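Local coordinates for protein mandelate racemase/muconate lactonizing enzyme (Polaromonas sp., PDB 2OG9) that probably catalyses the racemisation of mandelate or a related hydroxy acid, as a TIM-barrel member of the mandelate racemase/muconate lactonizing enzyme family of the enolase superfamily, at residues Cys151-Ser155 with Gly177-Lys182; Arg146-Tyr152 with Arg330-His336. All coordinates share one frame; numbering follows the deposited sequence.

Interaction 1. Residues Cys151-Ser155 with Gly177-Lys182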
ATOM      1  N   CYS A 151      32.522  -9.607  20.582  1.00 19.44           N
ATOM      2  CA  CYS A 151      32.991  -8.240  20.735  1.00 20.25           C
ATOM      3  C   CYS A 151      33.971  -7.861  19.634  1.00 21.64           C
ATOM      4  O   CYS A 151      34.544  -8.725  18.962  1.00 19.45           O
ATOM      5  CB  CYS A 151      33.663  -8.044  22.103  1.00 23.18           C
ATOM      6  SG  CYS A 151      35.210  -8.974  22.342  1.00 27.65           S
ATOM      7  N   TYR A 152      34.159  -6.556  19.466  1.00 22.10           N
ATOM      8  CA  TYR A 152      35.058  -6.015  18.461  1.00 22.87           C
ATOM      9  C   TYR A 152      35.579  -4.692  18.991  1.00 23.65           C
ATOM     10  O   TYR A 152      35.025  -4.143  19.947  1.00 24.07           O
ATOM     11  CB  TYR A 152      34.298  -5.779  17.155  1.00 22.17           C
ATOM     12  CG  TYR A 152      33.196  -4.737  17.262  1.00 21.91           C
ATOM     13  CD1 TYR A 152      33.420  -3.414  16.888  1.00 21.88           C
ATOM     14  CD2 TYR A 152      31.934  -5.079  17.744  1.00 21.57           C
ATOM     15  CE1 TYR A 152      32.413  -2.451  16.990  1.00 21.61           C
ATOM     16  CE2 TYR A 152      30.917  -4.122  17.852  1.00 21.66           C
ATOM     17  CZ  TYR A 152      31.166  -2.815  17.474  1.00 21.83           C
ATOM     18  OH  TYR A 152      30.172  -1.865  17.590  1.00 24.07           O
ATOM     19  N   ASN A 153      36.644  -4.185  18.382  1.00 24.24           N
ATOM     20  CA  ASN A 153      37.206  -2.909  18.792  1.00 27.21           C
ATOM     21  C   ASN A 153      37.859  -2.207  17.603  1.00 29.04           C
ATOM     22  O   ASN A 153      37.983  -2.787  16.522  1.00 29.10           O
ATOM     23  CB  ASN A 153      38.203  -3.111  19.950  1.00 28.17           C
ATOM     24  CG  ASN A 153      39.594  -3.534  19.491  1.00 31.27           C
ATOM     25  OD1 ASN A 153      39.789  -4.026  18.380  1.00 31.22           O
ATOM     26  ND2 ASN A 153      40.576  -3.356  20.374  1.00 33.12           N
ATOM     27  N   THR A 154      38.257  -0.954  17.801  1.00 32.14           N
ATOM     28  CA  THR A 154      38.898  -0.166  16.749  1.00 34.37           C
ATOM     29  C   THR A 154      40.409  -0.229  16.925  1.00 36.66           C
ATOM     30  O   THR A 154      41.168   0.208  16.056  1.00 35.10           O
ATOM     31  CB  THR A 154      38.482   1.313  16.827  1.00 36.73           C
ATOM     32  OG1 THR A 154      39.032   1.897  18.017  1.00 39.07           O
ATOM     33  CG2 THR A 154      36.964   1.441  16.870  1.00 35.81           C
ATOM     34  N   SER A 155      40.834  -0.774  18.061  1.00 38.47           N
ATOM     35  CA  SER A 155      42.252  -0.885  18.384  1.00 38.93           C
ATOM     36  C   SER A 155      42.883   0.506  18.383  1.00 40.92           C
ATOM     37  O   SER A 155      44.016   0.689  17.928  1.00 40.78           O
ATOM     38  CB  SER A 155      42.965  -1.786  17.376  1.00 39.25           C
ATOM     39  OG  SER A 155      42.525  -3.127  17.492  1.00 38.51           O
ATOM     40  N   GLY A 177      42.299 -11.317  22.509  1.00 38.74           N
ATOM     41  CA  GLY A 177      40.966 -11.892  22.567  1.00 36.52           C
ATOM     42  C   GLY A 177      39.820 -11.169  21.879  1.00 34.36           C
ATOM     43  O   GLY A 177      38.693 -11.663  21.907  1.00 31.80           O
ATOM     44  N   ILE A 178      40.083 -10.014  21.270  1.00 32.68           N
ATOM     45  CA  ILE A 178      39.023  -9.272  20.586  1.00 31.83           C
ATOM     46  C   ILE A 178      38.496 -10.106  19.421  1.00 29.79           C
ATOM     47  O   ILE A 178      39.261 -10.792  18.747  1.00 30.60           O
ATOM     48  CB  ILE A 178      39.536  -7.908  20.068  1.00 33.38           C
ATOM     49  CG1 ILE A 178      39.934  -7.017  21.249  1.00 35.79           C
ATOM     50  CG2 ILE A 178      38.448  -7.206  19.262  1.00 34.62           C
ATOM     51  CD1 ILE A 178      38.767  -6.603  22.145  1.00 36.29           C
ATOM     52  N   GLY A 179      37.188 -10.044  19.184  1.00 28.45           N
ATOM     53  CA  GLY A 179      36.598 -10.837  18.117  1.00 26.83           C
ATOM     54  C   GLY A 179      36.391 -10.167  16.770  1.00 26.93           C
ATOM     55  O   GLY A 179      35.890 -10.798  15.842  1.00 26.69           O
ATOM     56  N   GLY A 180      36.772  -8.901  16.656  1.00 25.80           N
ATOM     57  CA  GLY A 180      36.604  -8.194  15.399  1.00 26.05           C
ATOM     58  C   GLY A 180      37.208  -6.806  15.444  1.00 24.97           C
ATOM     59  O   GLY A 180      37.493  -6.283  16.523  1.00 23.51           O
ATOM     60  N   ILE A 181      37.385  -6.204  14.268  1.00 25.34           N
ATOM     61  CA  ILE A 181      37.974  -4.872  14.151  1.00 25.04           C
ATOM     62  C   ILE A 181      37.084  -3.899  13.374  1.00 25.02           C
ATOM     63  O   ILE A 181      36.680  -4.187  12.251  1.00 24.20           O
ATOM     64  CB  ILE A 181      39.341  -4.942  13.411  1.00 26.55           C
ATOM     65  CG1 ILE A 181      40.304  -5.872  14.155  1.00 26.71           C
ATOM     66  CG2 ILE A 181      39.924  -3.552  13.257  1.00 26.22           C
ATOM     67  CD1 ILE A 181      40.682  -5.399  15.545  1.00 27.85           C
ATOM     68  N   LYS A 182      36.773  -2.750  13.964  1.00 25.10           N
ATOM     69  CA  LYS A 182      35.970  -1.759  13.256  1.00 28.75           C
ATOM     70  C   LYS A 182      36.897  -0.650  12.777  1.00 29.86           C
ATOM     71  O   LYS A 182      37.609  -0.042  13.574  1.00 28.85           O
ATOM     72  CB  LYS A 182      34.878  -1.170  14.153  1.00 28.52           C
ATOM     73  CG  LYS A 182      34.035  -0.117  13.435  1.00 31.50           C
ATOM     74  CD  LYS A 182      32.659   0.049  14.064  1.00 33.71           C
ATOM     75  CE  LYS A 182      32.715   0.749  15.407  1.00 35.96           C
ATOM     76  NZ  LYS A 182      32.782   2.226  15.280  1.00 37.32           N
TER
HETATM   77  O   HOH W   1      40.572   0.723  13.473  1.00 30.81           O
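Tyr152, Asn153 and Thr154 lie abreast of Gly180, Ile181 and Lys182 in the same chain order, although the line from Cys151 to Ser155 diverges by 73° from that running from Gly177 to Lys182. Asn153 supplies both groups of the one bridge: its N donates to Gly180 O at 2.9 Å, and its O accepts Lys182 N at 2.8 Å. Before the bridge, Cys151 O takes only a weak bond from Gly179 N at 3.0 Å; a side chain on Gly179 would run into that oxygen, and one on Gly180 would press on Tyr152 CB. Past the bridge, a water donates to both Thr154 O and Lys182 O.

The Asn153 amide crosses Ile178 at about a right angle, its CG set between the backbone N and the carbonyl carbon (chi1 82°). This turn brings OD1 to 3.3 Å from Ile181 CD1 and 3.6 Å from Ile178 CG2, between two aliphatic branches. Ser155 OG sits 3.0 Å from Asn153 OD1, while Ser173 of helix 163-175 bonds both Asn153 ND2 and Ser155 OG. With an alanine here in place of Asn153, Ser173 would probably lose its amide partner and a gap would open beside Ile178. Lys182 meets Tyr152 at the ring edge, CE lying 3.6 Å from Tyr152 CE1 and near the ring plane. The lysine chain bends at its last two torsions, and NZ forms a salt bridge with Asp213 of the next strand.

Methylenes of Lys182 thus pack against the edge of the tyrosine ring while its charge is matched elsewhere, and among isoleucine methyls the buried Asn153 amide has its ND2 held by Ser173, with Ser155 OG close to OD1, joining the two strands to the helix that links them.

Interaction 2. Residues Arg146-Tyr152 with Arg330-His336; sequences RDSVRCY and REPWVEH
Parallel pairing of Cys151 with Val334 and Tyr152 with Glu335 closes the barrel, setting its first strand, 148-152, beside its last, 333-335. The strand axes come within 4.7 Å and are inclined by 50°. Three backbone bonds carry the ladder: Val334 N to Arg150 O at 3.0 Å, Tyr152 N to Val334 O at 3.3 Å, and His336 N to Tyr152 O at 2.8 Å.

On the face bearing Arg150, Tyr152 and Trp333, the arginine lies along the indole. Arg150 CB makes a CH-pi contact over the six-membered ring. Beyond it a bend in the chain at chi3 (71°) lays the guanidinium over the indole, tilted 27° from its plane, with CZ 3.3 Å from Trp333 CZ2. Cys151 O reaches the indole edge, while Glu335 CB sits over one face of the Tyr152 ring, 3.5 Å from Tyr152 CZ. A water links Tyr152 OH to Trp333 O, and both rings stand edge-to-face with Trp237. Cys151 and Val334 lie on the other face of the sheet; Val149 CG1 packs 3.7 Å from Val334 CG2, and Val334 goes on to touch helix 318-326.

Ahead of the strands, Arg146 NE forms a salt bridge with Glu331 OE2 at 2.7 Å, in the guanidinium plane but from above the carboxylate. Pro332 CD rests on a face of the same guanidinium. Glu331 OE1 has a second partner in Arg354, and a water joins this oxygen to Arg150 N and Pro332 O.

A parallel seam between first and last strands, with a helix packed against it, is as expected for the (beta/alpha)7-beta barrel of the enolase superfamily.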
ATOM      1  N   ARG A 146      22.866 -16.072  26.463  1.00 20.10           N
ATOM      2  CA  ARG A 146      24.280 -16.424  26.382  1.00 21.22           C
ATOM      3  C   ARG A 146      25.055 -15.863  27.569  1.00 21.47           C
ATOM      4  O   ARG A 146      24.648 -14.873  28.179  1.00 20.31           O
ATOM      5  CB  ARG A 146      24.862 -15.867  25.074  1.00 20.37           C
ATOM      6  CG  ARG A 146      24.739 -14.339  24.928  1.00 18.09           C
ATOM      7  CD  ARG A 146      24.990 -13.888  23.482  1.00 18.95           C
ATOM      8  NE  ARG A 146      23.984 -14.439  22.572  1.00 17.82           N
ATOM      9  CZ  ARG A 146      22.750 -13.958  22.429  1.00 19.58           C
ATOM     10  NH1 ARG A 146      22.355 -12.895  23.125  1.00 18.05           N
ATOM     11  NH2 ARG A 146      21.897 -14.556  21.609  1.00 17.78           N
ATOM     12  N   ASP A 147      26.182 -16.489  27.890  1.00 21.94           N
ATOM     13  CA  ASP A 147      26.995 -16.023  29.007  1.00 24.03           C
ATOM     14  C   ASP A 147      28.176 -15.168  28.556  1.00 21.33           C
ATOM     15  O   ASP A 147      28.961 -14.701  29.374  1.00 19.28           O
ATOM     16  CB  ASP A 147      27.470 -17.214  29.841  1.00 29.17           C
ATOM     17  CG  ASP A 147      26.314 -17.973  30.469  1.00 34.27           C
ATOM     18  OD1 ASP A 147      25.372 -17.315  30.966  1.00 38.38           O
ATOM     19  OD2 ASP A 147      26.342 -19.223  30.471  1.00 40.37           O
ATOM     20  N   SER A 148      28.292 -14.959  27.249  1.00 18.55           N
ATOM     21  CA  SER A 148      29.359 -14.128  26.691  1.00 19.40           C
ATOM     22  C   SER A 148      28.842 -13.582  25.362  1.00 17.97           C
ATOM     23  O   SER A 148      28.014 -14.217  24.720  1.00 18.61           O
ATOM     24  CB  SER A 148      30.640 -14.942  26.478  1.00 20.37           C
ATOM     25  OG  SER A 148      30.474 -15.907  25.463  1.00 20.37           O
ATOM     26  N   VAL A 149      29.337 -12.416  24.959  1.00 18.10           N
ATOM     27  CA  VAL A 149      28.889 -11.753  23.736  1.00 19.07           C
ATOM     28  C   VAL A 149      30.026 -11.427  22.761  1.00 19.04           C
ATOM     29  O   VAL A 149      31.096 -10.978  23.174  1.00 18.33           O
ATOM     30  CB  VAL A 149      28.159 -10.432  24.098  1.00 18.31           C
ATOM     31  CG1 VAL A 149      27.690  -9.724  22.836  1.00 20.79           C
ATOM     32  CG2 VAL A 149      26.971 -10.729  25.015  1.00 18.71           C
ATOM     33  N   ARG A 150      29.788 -11.641  21.466  1.00 18.02           N
ATOM     34  CA  ARG A 150      30.811 -11.341  20.464  1.00 19.16           C
ATOM     35  C   ARG A 150      31.223  -9.883  20.635  1.00 19.15           C
ATOM     36  O   ARG A 150      30.374  -9.017  20.826  1.00 19.77           O
ATOM     37  CB  ARG A 150      30.276 -11.552  19.043  1.00 20.79           C
ATOM     38  CG  ARG A 150      29.727 -12.946  18.756  1.00 25.07           C
ATOM     39  CD  ARG A 150      29.655 -13.212  17.254  1.00 29.54           C
ATOM     40  NE  ARG A 150      30.985 -13.372  16.664  1.00 33.15           N
ATOM     41  CZ  ARG A 150      31.210 -13.749  15.406  1.00 38.20           C
ATOM     42  NH1 ARG A 150      30.194 -14.004  14.591  1.00 37.03           N
ATOM     43  NH2 ARG A 150      32.454 -13.891  14.962  1.00 39.64           N
ATOM     44  N   CYS A 151      32.522  -9.607  20.582  1.00 19.44           N
ATOM     45  CA  CYS A 151      32.991  -8.240  20.735  1.00 20.25           C
ATOM     46  C   CYS A 151      33.971  -7.861  19.634  1.00 21.64           C
ATOM     47  O   CYS A 151      34.544  -8.725  18.962  1.00 19.45           O
ATOM     48  CB  CYS A 151      33.663  -8.044  22.103  1.00 23.18           C
ATOM     49  SG  CYS A 151      35.210  -8.974  22.342  1.00 27.65           S
ATOM     50  N   TYR A 152      34.159  -6.556  19.466  1.00 22.10           N
ATOM     51  CA  TYR A 152      35.058  -6.015  18.461  1.00 22.87           C
ATOM     52  C   TYR A 152      35.579  -4.692  18.991  1.00 23.65           C
ATOM     53  O   TYR A 152      35.025  -4.143  19.947  1.00 24.07           O
ATOM     54  CB  TYR A 152      34.298  -5.779  17.155  1.00 22.17           C
ATOM     55  CG  TYR A 152      33.196  -4.737  17.262  1.00 21.91           C
ATOM     56  CD1 TYR A 152      33.420  -3.414  16.888  1.00 21.88           C
ATOM     57  CD2 TYR A 152      31.934  -5.079  17.744  1.00 21.57           C
ATOM     58  CE1 TYR A 152      32.413  -2.451  16.990  1.00 21.61           C
ATOM     59  CE2 TYR A 152      30.917  -4.122  17.852  1.00 21.66           C
ATOM     60  CZ  TYR A 152      31.166  -2.815  17.474  1.00 21.83           C
ATOM     61  OH  TYR A 152      30.172  -1.865  17.590  1.00 24.07           O
ATOM     62  N   ARG A 330      18.866 -13.164  19.273  1.00 21.28           N
ATOM     63  CA  ARG A 330      19.872 -13.450  18.249  1.00 22.21           C
ATOM     64  C   ARG A 330      21.254 -12.919  18.614  1.00 22.68           C
ATOM     65  O   ARG A 330      21.374 -11.880  19.257  1.00 21.06           O
ATOM     66  CB  ARG A 330      19.431 -12.869  16.903  1.00 24.08           C
ATOM     67  CG  ARG A 330      18.287 -13.629  16.244  1.00 29.28           C
ATOM     68  CD  ARG A 330      17.920 -13.003  14.909  1.00 30.69           C
ATOM     69  NE  ARG A 330      17.090 -11.815  15.067  1.00 32.00           N
ATOM     70  CZ  ARG A 330      15.805 -11.846  15.407  1.00 32.48           C
ATOM     71  NH1 ARG A 330      15.204 -13.006  15.625  1.00 33.78           N
ATOM     72  NH2 ARG A 330      15.117 -10.718  15.522  1.00 30.92           N
ATOM     73  N   GLU A 331      22.293 -13.633  18.185  1.00 22.12           N
ATOM     74  CA  GLU A 331      23.676 -13.258  18.484  1.00 23.14           C
ATOM     75  C   GLU A 331      24.035 -11.812  18.161  1.00 22.09           C
ATOM     76  O   GLU A 331      24.150 -11.435  16.995  1.00 20.86           O
ATOM     77  CB  GLU A 331      24.650 -14.190  17.748  1.00 26.57           C
ATOM     78  CG  GLU A 331      24.791 -15.576  18.364  1.00 29.80           C
ATOM     79  CD  GLU A 331      25.459 -15.546  19.733  1.00 32.54           C
ATOM     80  OE1 GLU A 331      26.550 -14.948  19.846  1.00 30.33           O
ATOM     81  OE2 GLU A 331      24.899 -16.127  20.692  1.00 35.11           O
ATOM     82  N   PRO A 332      24.226 -10.982  19.198  1.00 20.15           N
ATOM     83  CA  PRO A 332      24.580  -9.577  18.994  1.00 19.64           C
ATOM     84  C   PRO A 332      26.095  -9.356  18.977  1.00 20.53           C
ATOM     85  O   PRO A 332      26.880 -10.300  19.121  1.00 18.51           O
ATOM     86  CB  PRO A 332      23.925  -8.893  20.186  1.00 21.82           C
ATOM     87  CG  PRO A 332      24.158  -9.899  21.280  1.00 24.31           C
ATOM     88  CD  PRO A 332      23.853 -11.233  20.606  1.00 21.92           C
ATOM     89  N   TRP A 333      26.486  -8.103  18.771  1.00 19.69           N
ATOM     90  CA  TRP A 333      27.886  -7.693  18.791  1.00 21.27           C
ATOM     91  C   TRP A 333      27.949  -6.489  19.728  1.00 21.28           C
ATOM     92  O   TRP A 333      27.054  -5.646  19.710  1.00 20.63           O
ATOM     93  CB  TRP A 333      28.377  -7.233  17.412  1.00 20.83           C
ATOM     94  CG  TRP A 333      28.743  -8.315  16.433  1.00 21.84           C
ATOM     95  CD1 TRP A 333      27.924  -8.898  15.505  1.00 23.27           C
ATOM     96  CD2 TRP A 333      30.045  -8.877  16.229  1.00 22.44           C
ATOM     97  NE1 TRP A 333      28.641  -9.782  14.730  1.00 21.59           N
ATOM     98  CE2 TRP A 333      29.944  -9.790  15.152  1.00 23.91           C
ATOM     99  CE3 TRP A 333      31.291  -8.696  16.848  1.00 22.15           C
ATOM    100  CZ2 TRP A 333      31.044 -10.520  14.679  1.00 24.09           C
ATOM    101  CZ3 TRP A 333      32.386  -9.423  16.379  1.00 23.72           C
ATOM    102  CH2 TRP A 333      32.253 -10.323  15.302  1.00 23.61           C
ATOM    103  N   VAL A 334      28.991  -6.413  20.550  1.00 20.52           N
ATOM    104  CA  VAL A 334      29.175  -5.284  21.457  1.00 20.57           C
ATOM    105  C   VAL A 334      30.604  -4.785  21.297  1.00 22.80           C
ATOM    106  O   VAL A 334      31.536  -5.593  21.192  1.00 19.60           O
ATOM    107  CB  VAL A 334      28.944  -5.690  22.938  1.00 22.01           C
ATOM    108  CG1 VAL A 334      29.338  -4.539  23.850  1.00 20.48           C
ATOM    109  CG2 VAL A 334      27.482  -6.050  23.162  1.00 21.21           C
ATOM    110  N   GLU A 335      30.786  -3.468  21.270  1.00 22.75           N
ATOM    111  CA  GLU A 335      32.119  -2.886  21.123  1.00 25.77           C
ATOM    112  C   GLU A 335      32.861  -2.837  22.445  1.00 27.22           C
ATOM    113  O   GLU A 335      32.309  -2.384  23.460  1.00 24.10           O
ATOM    114  CB  GLU A 335      32.020  -1.461  20.535  1.00 29.78           C
ATOM    115  CG  GLU A 335      33.359  -0.743  20.501  1.00 35.48           C
ATOM    116  CD  GLU A 335      33.280   0.600  19.820  1.00 38.77           C
ATOM    117  OE1 GLU A 335      32.287   1.318  20.059  1.00 40.56           O
ATOM    118  OE2 GLU A 335      34.208   0.944  19.061  1.00 41.22           O
ATOM    119  N   HIS A 336      34.085  -3.352  22.435  1.00 29.58           N
ATOM    120  CA  HIS A 336      34.911  -3.321  23.621  1.00 33.41           C
ATOM    121  C   HIS A 336      35.787  -2.101  23.579  1.00 35.63           C
ATOM    122  O   HIS A 336      36.803  -2.075  22.869  1.00 36.37           O
ATOM    123  CB  HIS A 336      35.845  -4.539  23.737  1.00 36.30           C
ATOM    124  CG  HIS A 336      36.839  -4.422  24.849  1.00 38.80           C
ATOM    125  ND1 HIS A 336      37.925  -3.573  24.795  1.00 40.65           N
ATOM    126  CD2 HIS A 336      36.912  -5.057  26.041  1.00 40.70           C
ATOM    127  CE1 HIS A 336      38.628  -3.701  25.904  1.00 40.99           C
ATOM    128  NE2 HIS A 336      38.037  -4.595  26.676  1.00 39.41           N
TER
HETATM  129  O   HOH W   2      22.456 -17.081  20.333  1.00 33.20           O
HETATM  130  O   HOH W   3      27.055 -12.493  20.781  1.00 25.20           O
HETATM  131  O   HOH W   4      27.912  -2.876  18.964  1.00 29.95           O

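Overall arrangement
After the antiparallel strands 15-26, 46-56 and 61-69 and the helices that follow, the chain enters the barrel at strand 148-152, where both contacts start, sharing Cys151 and Tyr152. It passes through helix 163-175 and returns in interaction 1, a short beta-alpha-beta closure. It then travels through the remaining barrel strands and helices before 330-336 comes back in interaction 2, a closure of 177 intervening residues within which 177-182 falls. Strand 333-335 pairs along one flank of 148-152, 354-356 lies on the other, and 181-184 joins only beyond the strand's end. The contacts also meet directly: Ile178 CD1 packs 3.9 Å from His336 CB, and Gly179 O lies 3.7 Å from Trp333 CH2.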